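Local coordinates for endo-beta-mannanase (Rhizomucor miehei, PDB 4QP0), which probably hydrolyses internal beta-1,4-mannosidic linkages in mannans, galactomannans and glucomannans as a secreted glycoside hydrolase of family 5, at residues A[270-275]-A[310-315]; A[280-285]-A[316-321]. All blocks are in the same frame, centred on the assembly; numbering follows the deposited sequence.

Contact 1 (A[270-275]-A[310-315]); sequences WSVQWI and QGTVED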
ATOM      1  N   TRP A 270       6.844 -14.920  16.827  1.00 32.04           N
ATOM      2  CA  TRP A 270       6.833 -13.455  16.693  1.00 30.81           C
ATOM      3  C   TRP A 270       5.840 -12.968  15.676  1.00 30.23           C
ATOM      4  O   TRP A 270       5.173 -11.952  15.892  1.00 30.90           O
ATOM      5  CB  TRP A 270       8.227 -12.934  16.359  1.00 30.25           C
ATOM      6  CG  TRP A 270       8.364 -11.426  16.428  1.00 30.58           C
ATOM      7  CD1 TRP A 270       8.819 -10.660  17.503  1.00 30.01           C
ATOM      8  CD2 TRP A 270       8.058 -10.450  15.368  1.00 29.42           C
ATOM      9  NE1 TRP A 270       8.813  -9.320  17.190  1.00 30.05           N
ATOM     10  CE2 TRP A 270       8.369  -9.123  15.929  1.00 29.84           C
ATOM     11  CE3 TRP A 270       7.577 -10.537  14.065  1.00 29.31           C
ATOM     12  CZ2 TRP A 270       8.197  -7.955  15.197  1.00 28.77           C
ATOM     13  CZ3 TRP A 270       7.408  -9.349  13.336  1.00 28.98           C
ATOM     14  CH2 TRP A 270       7.708  -8.091  13.893  1.00 29.33           C
ATOM     15  N   SER A 271       5.725 -13.702  14.572  1.00 28.75           N
ATOM     16  CA  SER A 271       4.885 -13.306  13.452  1.00 28.30           C
ATOM     17  C   SER A 271       3.403 -13.453  13.762  1.00 28.61           C
ATOM     18  O   SER A 271       2.616 -12.561  13.450  1.00 28.47           O
ATOM     19  CB  SER A 271       5.251 -14.100  12.194  1.00 28.29           C
ATOM     20  OG  SER A 271       6.501 -13.682  11.669  1.00 28.32           O
ATOM     21  N   VAL A 272       3.027 -14.582  14.363  1.00 28.00           N
ATOM     22  CA  VAL A 272       1.663 -14.771  14.813  1.00 27.37           C
ATOM     23  C   VAL A 272       1.324 -13.701  15.841  1.00 26.63           C
ATOM     24  O   VAL A 272       0.275 -13.072  15.765  1.00 27.32           O
ATOM     25  CB  VAL A 272       1.451 -16.159  15.438  1.00 27.49           C
ATOM     26  CG1 VAL A 272       0.090 -16.231  16.110  1.00 27.43           C
ATOM     27  CG2 VAL A 272       1.584 -17.249  14.387  1.00 28.60           C
ATOM     28  N   GLN A 273       2.210 -13.498  16.807  1.00 27.11           N
ATOM     29  CA  GLN A 273       2.015 -12.434  17.801  1.00 28.01           C
ATOM     30  C   GLN A 273       1.860 -11.054  17.147  1.00 26.99           C
ATOM     31  O   GLN A 273       1.105 -10.221  17.636  1.00 27.96           O
ATOM     32  CB  GLN A 273       3.151 -12.420  18.832  1.00 28.96           C
ATOM     33  CG  GLN A 273       2.955 -11.420  19.961  1.00 30.45           C
ATOM     34  CD  GLN A 273       2.017 -11.941  21.034  1.00 30.68           C
ATOM     35  OE1 GLN A 273       2.397 -12.803  21.822  1.00 32.62           O
ATOM     36  NE2 GLN A 273       0.798 -11.404  21.084  1.00 29.86           N
ATOM     37  N   TRP A 274       2.559 -10.835  16.039  1.00 26.19           N
ATOM     38  CA  TRP A 274       2.522  -9.564  15.307  1.00 26.68           C
ATOM     39  C   TRP A 274       1.162  -9.281  14.715  1.00 26.98           C
ATOM     40  O   TRP A 274       0.670  -8.139  14.790  1.00 25.33           O
ATOM     41  CB  TRP A 274       3.581  -9.606  14.212  1.00 26.87           C
ATOM     42  CG  TRP A 274       3.737  -8.369  13.357  1.00 26.00           C
ATOM     43  CD1 TRP A 274       3.510  -8.256  11.990  1.00 25.65           C
ATOM     44  CD2 TRP A 274       4.221  -7.044  13.769  1.00 25.46           C
ATOM     45  NE1 TRP A 274       3.797  -6.989  11.546  1.00 25.10           N
ATOM     46  CE2 TRP A 274       4.221  -6.211  12.558  1.00 25.66           C
ATOM     47  CE3 TRP A 274       4.627  -6.483  14.968  1.00 26.10           C
ATOM     48  CZ2 TRP A 274       4.617  -4.876  12.577  1.00 25.52           C
ATOM     49  CZ3 TRP A 274       5.029  -5.133  14.975  1.00 26.13           C
ATOM     50  CH2 TRP A 274       5.017  -4.354  13.806  1.00 25.66           C
ATOM     51  N   ILE A 275       0.550 -10.313  14.123  1.00 25.79           N
ATOM     52  CA  ILE A 275      -0.801 -10.220  13.557  1.00 26.33           C
ATOM     53  C   ILE A 275      -1.815  -9.966  14.674  1.00 27.41           C
ATOM     54  O   ILE A 275      -2.556  -8.981  14.634  1.00 27.21           O
ATOM     55  CB  ILE A 275      -1.193 -11.501  12.763  1.00 26.94           C
ATOM     56  CG1 ILE A 275      -0.265 -11.702  11.562  1.00 26.30           C
ATOM     57  CG2 ILE A 275      -2.647 -11.444  12.298  1.00 26.46           C
ATOM     58  CD1 ILE A 275      -0.125 -13.143  11.124  1.00 25.63           C
ATOM     59  N   GLN A 310      -2.601 -17.084   8.146  1.00 33.59           N
ATOM     60  CA  GLN A 310      -3.927 -16.852   7.603  1.00 33.36           C
ATOM     61  C   GLN A 310      -5.013 -17.301   8.593  1.00 33.98           C
ATOM     62  O   GLN A 310      -5.996 -16.582   8.811  1.00 35.01           O
ATOM     63  CB  GLN A 310      -4.052 -17.513   6.221  1.00 33.97           C
ATOM     64  CG  GLN A 310      -3.287 -16.746   5.137  1.00 33.26           C
ATOM     65  CD  GLN A 310      -3.150 -17.487   3.813  1.00 32.91           C
ATOM     66  OE1 GLN A 310      -3.561 -18.643   3.675  1.00 32.71           O
ATOM     67  NE2 GLN A 310      -2.554 -16.820   2.829  1.00 30.76           N
ATOM     68  N   GLY A 311      -4.810 -18.470   9.207  1.00 33.16           N
ATOM     69  CA  GLY A 311      -5.641 -18.945  10.313  1.00 32.11           C
ATOM     70  C   GLY A 311      -5.703 -17.994  11.496  1.00 31.23           C
ATOM     71  O   GLY A 311      -6.734 -17.883  12.152  1.00 30.56           O
ATOM     72  N   THR A 312      -4.598 -17.302  11.770  1.00 33.29           N
ATOM     73  CA  THR A 312      -4.574 -16.231  12.778  1.00 33.37           C
ATOM     74  C   THR A 312      -5.476 -15.067  12.373  1.00 33.18           C
ATOM     75  O   THR A 312      -6.264 -14.586  13.185  1.00 32.92           O
ATOM     76  CB  THR A 312      -3.141 -15.713  13.039  1.00 33.78           C
ATOM     77  OG1 THR A 312      -2.305 -16.817  13.401  1.00 34.62           O
ATOM     78  CG2 THR A 312      -3.121 -14.675  14.162  1.00 32.02           C
ATOM     79  N   VAL A 313      -5.363 -14.637  11.114  1.00 34.82           N
ATOM     80  CA  VAL A 313      -6.168 -13.531  10.565  1.00 33.54           C
ATOM     81  C   VAL A 313      -7.668 -13.836  10.640  1.00 33.28           C
ATOM     82  O   VAL A 313      -8.479 -12.946  10.958  1.00 32.38           O
ATOM     83  CB  VAL A 313      -5.740 -13.186   9.122  1.00 33.40           C
ATOM     84  CG1 VAL A 313      -6.823 -12.410   8.395  1.00 33.51           C
ATOM     85  CG2 VAL A 313      -4.444 -12.390   9.126  1.00 33.95           C
ATOM     86  N   GLU A 314      -8.020 -15.090  10.346  1.00 32.09           N
ATOM     87  CA  GLU A 314      -9.388 -15.591  10.488  1.00 32.32           C
ATOM     88  C   GLU A 314      -9.889 -15.480  11.930  1.00 31.41           C
ATOM     89  O   GLU A 314     -10.863 -14.783  12.194  1.00 31.13           O
ATOM     90  CB  GLU A 314      -9.485 -17.045   9.986  1.00 33.59           C
ATOM     91  CG  GLU A 314      -9.718 -17.148   8.484  1.00 34.75           C
ATOM     92  CD  GLU A 314      -9.074 -18.365   7.841  1.00 36.79           C
ATOM     93  OE1 GLU A 314      -9.049 -19.456   8.458  1.00 37.95           O
ATOM     94  OE2 GLU A 314      -8.598 -18.230   6.695  1.00 37.68           O
ATOM     95  N   ASP A 315      -9.201 -16.148  12.856  1.00 32.11           N
ATOM     96  CA  ASP A 315      -9.604 -16.205  14.266  1.00 32.61           C
ATOM     97  C   ASP A 315      -9.587 -14.851  14.981  1.00 32.34           C
ATOM     98  O   ASP A 315     -10.428 -14.592  15.845  1.00 32.21           O
ATOM     99  CB  ASP A 315      -8.716 -17.191  15.029  1.00 33.74           C
ATOM    100  CG  ASP A 315      -8.817 -18.607  14.493  1.00 35.43           C
ATOM    101  OD1 ASP A 315      -9.788 -18.913  13.771  1.00 34.29           O
ATOM    102  OD2 ASP A 315      -7.923 -19.423  14.805  1.00 37.52           O
TER
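Thr312 OG1 faces the two methyls of Val272 across the gap between two helices, 3.7 Å from Val272 CG1 and 4.0 Å from Val272 CG2, while its hydrogen bond goes to the carbonyl oxygen of Val308 one turn earlier in its own helix. Because the hydroxyl is satisfied within its own helix, it can lie against the valine methyls, and the methyl branch makes the apolar contact. A chi1 of -55° places OG1 beside the backbone N and Thr312 CG2 anti to it, and Thr312 CG2 lies 3.8 Å from Ile275 CG2. The same Ile275 CG2 also touches Val313 CG2 at 3.8 Å, so one methyl sits against two residues of the facing helix; the side chains of Ile275 and Val313 meet at about a right angle. Beta-branched residues suit the place: their methyls stand close to the backbone and have few torsions to fix, so they can meet across segment axes 9.6 Å apart. These axes cross at -26°, running in nearly the same direction, and the contact passes from partly exposed Val272 and Thr312 to buried Ile275 and Val313. Toward the barrel, Ser271, Trp274 and Ile275 of helix 270-284 all touch Leu257 of strand 253-257. Trp309 of helix 299-315 also packs on Ile275, and helix 345-358 covers Val313 through His352 and Met356.

Contact 2 (A[280-285]-A[316-321]); sequences AAQADA and EDLAAD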
ATOM      1  N   ALA A 280      -5.737  -6.764  17.510  1.00 27.91           N
ATOM      2  CA  ALA A 280      -6.148  -6.167  18.776  1.00 29.11           C
ATOM      3  C   ALA A 280      -6.295  -4.652  18.637  1.00 30.44           C
ATOM      4  O   ALA A 280      -7.212  -4.062  19.201  1.00 31.39           O
ATOM      5  CB  ALA A 280      -5.147  -6.505  19.870  1.00 27.84           C
ATOM      6  N   ALA A 281      -5.398  -4.030  17.881  1.00 31.41           N
ATOM      7  CA  ALA A 281      -5.453  -2.577  17.683  1.00 33.08           C
ATOM      8  C   ALA A 281      -6.683  -2.209  16.859  1.00 33.68           C
ATOM      9  O   ALA A 281      -7.249  -1.137  17.050  1.00 34.87           O
ATOM     10  CB  ALA A 281      -4.180  -2.062  17.032  1.00 32.12           C
ATOM     11  N   GLN A 282      -7.090  -3.118  15.965  1.00 34.43           N
ATOM     12  CA  GLN A 282      -8.349  -3.014  15.214  1.00 32.94           C
ATOM     13  C   GLN A 282      -9.548  -3.092  16.149  1.00 33.87           C
ATOM     14  O   GLN A 282     -10.522  -2.353  15.981  1.00 32.30           O
ATOM     15  CB  GLN A 282      -8.455  -4.139  14.179  1.00 32.25           C
ATOM     16  CG  GLN A 282      -9.755  -4.151  13.381  1.00 30.08           C
ATOM     17  CD  GLN A 282      -9.872  -5.355  12.460  1.00 30.29           C
ATOM     18  OE1 GLN A 282      -9.238  -5.420  11.395  1.00 29.47           O
ATOM     19  NE2 GLN A 282     -10.698  -6.313  12.860  1.00 28.50           N
ATOM     20  N   ALA A 283      -9.483  -4.006  17.118  1.00 33.27           N
ATOM     21  CA  ALA A 283     -10.565  -4.168  18.087  1.00 33.38           C
ATOM     22  C   ALA A 283     -10.613  -3.043  19.128  1.00 32.32           C
ATOM     23  O   ALA A 283     -11.690  -2.649  19.557  1.00 32.12           O
ATOM     24  CB  ALA A 283     -10.474  -5.521  18.772  1.00 31.85           C
ATOM     25  N   ASP A 284      -9.453  -2.535  19.526  1.00 32.12           N
ATOM     26  CA  ASP A 284      -9.363  -1.568  20.628  1.00 34.21           C
ATOM     27  C   ASP A 284      -9.607  -0.124  20.179  1.00 33.93           C
ATOM     28  O   ASP A 284     -10.109   0.703  20.943  1.00 33.53           O
ATOM     29  CB  ASP A 284      -8.028  -1.715  21.374  1.00 33.68           C
ATOM     30  CG  ASP A 284      -7.857  -3.098  21.988  1.00 33.55           C
ATOM     31  OD1 ASP A 284      -8.884  -3.762  22.240  1.00 33.18           O
ATOM     32  OD2 ASP A 284      -6.701  -3.524  22.214  1.00 34.02           O
ATOM     33  N   ALA A 285      -9.219   0.177  18.949  1.00 34.86           N
ATOM     34  CA  ALA A 285      -9.759   1.333  18.252  1.00 38.24           C
ATOM     35  C   ALA A 285     -10.882   0.716  17.432  1.00 39.01           C
ATOM     36  O   ALA A 285     -11.005  -0.497  17.381  1.00 41.90           O
ATOM     37  CB  ALA A 285      -8.708   1.990  17.368  1.00 37.76           C
ATOM     38  N   GLU A 316      -8.622 -14.003  14.637  1.00 31.27           N
ATOM     39  CA  GLU A 316      -8.505 -12.690  15.256  1.00 31.64           C
ATOM     40  C   GLU A 316      -9.510 -11.710  14.658  1.00 32.55           C
ATOM     41  O   GLU A 316      -9.670 -10.597  15.167  1.00 34.60           O
ATOM     42  CB  GLU A 316      -7.076 -12.145  15.130  1.00 31.28           C
ATOM     43  CG  GLU A 316      -6.021 -12.823  16.007  1.00 31.47           C
ATOM     44  CD  GLU A 316      -6.320 -12.772  17.506  1.00 33.15           C
ATOM     45  OE1 GLU A 316      -6.872 -11.761  17.996  1.00 33.88           O
ATOM     46  OE2 GLU A 316      -5.992 -13.753  18.213  1.00 34.53           O
ATOM     47  N   ASP A 317     -10.176 -12.132  13.578  1.00 32.27           N
ATOM     48  CA  ASP A 317     -11.203 -11.341  12.892  1.00 33.29           C
ATOM     49  C   ASP A 317     -10.619 -10.058  12.264  1.00 32.78           C
ATOM     50  O   ASP A 317     -11.263  -8.995  12.237  1.00 30.00           O
ATOM     51  CB  ASP A 317     -12.360 -11.019  13.851  1.00 37.97           C
ATOM     52  CG  ASP A 317     -13.720 -11.124  13.188  1.00 41.83           C
ATOM     53  OD1 ASP A 317     -14.116 -12.252  12.818  1.00 44.72           O
ATOM     54  OD2 ASP A 317     -14.401 -10.082  13.057  1.00 43.40           O
ATOM     55  N   LEU A 318      -9.389 -10.176  11.765  1.00 31.41           N
ATOM     56  CA  LEU A 318      -8.730  -9.079  11.085  1.00 30.75           C
ATOM     57  C   LEU A 318      -9.500  -8.809   9.805  1.00 30.54           C
ATOM     58  O   LEU A 318      -9.927  -9.757   9.128  1.00 29.05           O
ATOM     59  CB  LEU A 318      -7.261  -9.416  10.788  1.00 30.17           C
ATOM     60  CG  LEU A 318      -6.364  -8.249  10.346  1.00 29.29           C
ATOM     61  CD1 LEU A 318      -6.011  -7.329  11.501  1.00 28.64           C
ATOM     62  CD2 LEU A 318      -5.097  -8.760   9.678  1.00 29.70           C
ATOM     63  N   ALA A 319      -9.675  -7.525   9.485  1.00 28.22           N
ATOM     64  CA  ALA A 319     -10.533  -7.102   8.370  1.00 28.77           C
ATOM     65  C   ALA A 319     -10.122  -7.720   7.041  1.00 29.47           C
ATOM     66  O   ALA A 319     -10.968  -8.234   6.301  1.00 29.64           O
ATOM     67  CB  ALA A 319     -10.576  -5.581   8.265  1.00 28.02           C
ATOM     68  N   ALA A 320      -8.823  -7.693   6.748  1.00 29.38           N
ATOM     69  CA  ALA A 320      -8.317  -8.237   5.492  1.00 28.61           C
ATOM     70  C   ALA A 320      -6.806  -8.373   5.490  1.00 30.17           C
ATOM     71  O   ALA A 320      -6.113  -7.849   6.371  1.00 30.35           O
ATOM     72  CB  ALA A 320      -8.756  -7.360   4.336  1.00 29.06           C
ATOM     73  N   ASP A 321      -6.296  -9.067   4.480  1.00 30.52           N
ATOM     74  CA  ASP A 321      -4.860  -9.214   4.290  1.00 31.20           C
ATOM     75  C   ASP A 321      -4.544  -9.329   2.810  1.00 30.72           C
ATOM     76  O   ASP A 321      -5.371  -9.805   2.032  1.00 31.94           O
ATOM     77  CB  ASP A 321      -4.363 -10.460   5.009  1.00 33.67           C
ATOM     78  CG  ASP A 321      -5.095 -11.713   4.557  1.00 35.00           C
ATOM     79  OD1 ASP A 321      -4.607 -12.386   3.620  1.00 35.60           O
ATOM     80  OD2 ASP A 321      -6.176 -11.995   5.115  1.00 36.51           O
TER
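The side chain of Gln282 reaches from helix 270-284 to the backbone just ahead of strand 320-323, and its amide uses both ends. NE2 donates to Asp317 O at 2.8 Å, and OE1 accepts from Ala319 N at 2.9 Å, so the amide bridges a carbonyl and an N-H two residues apart on either side of Leu318. The two bonds differ in detail. Ala319 N lies in the plane of the glutamine carbonyl, on a lone pair, with a C=O...N angle of 122°; NE2 instead stands tilted from the carbonyl plane of Asp317, although Asp317 O stays close to the amide plane of Gln282. OE1 takes a second hydrogen bond from Val289 N, at the start of strand 289-294. Three bonds therefore fix the rotation of this buried amide and satisfy polar backbone atoms of two strand entrances. Glutamine fits because its chain is long enough: CG is anti to the backbone N (chi1 178°) and the chain stays extended beyond it, carrying the amide away from the helix. Ala319 CB (3.4 Å) and Leu318 CD1 (3.8 Å) also lie near Gln282 OE1. Leu318 inserts among Ala279, Val289, Met291 and Val313. Asp317, with positive phi, follows helix 299-315 in a Schellman motif; its carboxylate turns to other partners, a salt bridge with Lys359 and a hydrogen bond with Tyr20. A helix-borne amide here ties together the starts of two neighbouring parallel strands, at the alpha-to-beta turns of a TIM barrel, the fold of family 5 glycoside hydrolases.

In the fold
Both contacts use helix 270-284, near its start in contact 1 and at its end in contact 2, and their centres lie about 10 Å apart. The partners are consecutive in the chain: helix 299-315 leads through a short turn into strand 320-323, and Val313 O, probably hydrogen-bonded to Leu318 N, joins the two places directly. Contact 1 is partly buried, within the outer layer of barrel helices, and relies on methyl packing between neighbours. Contact 2 is buried, where helix meets strand entrance, and polar bonds dominate because backbone groups there need partners. Together they fix one helix against the next helix and its following strand.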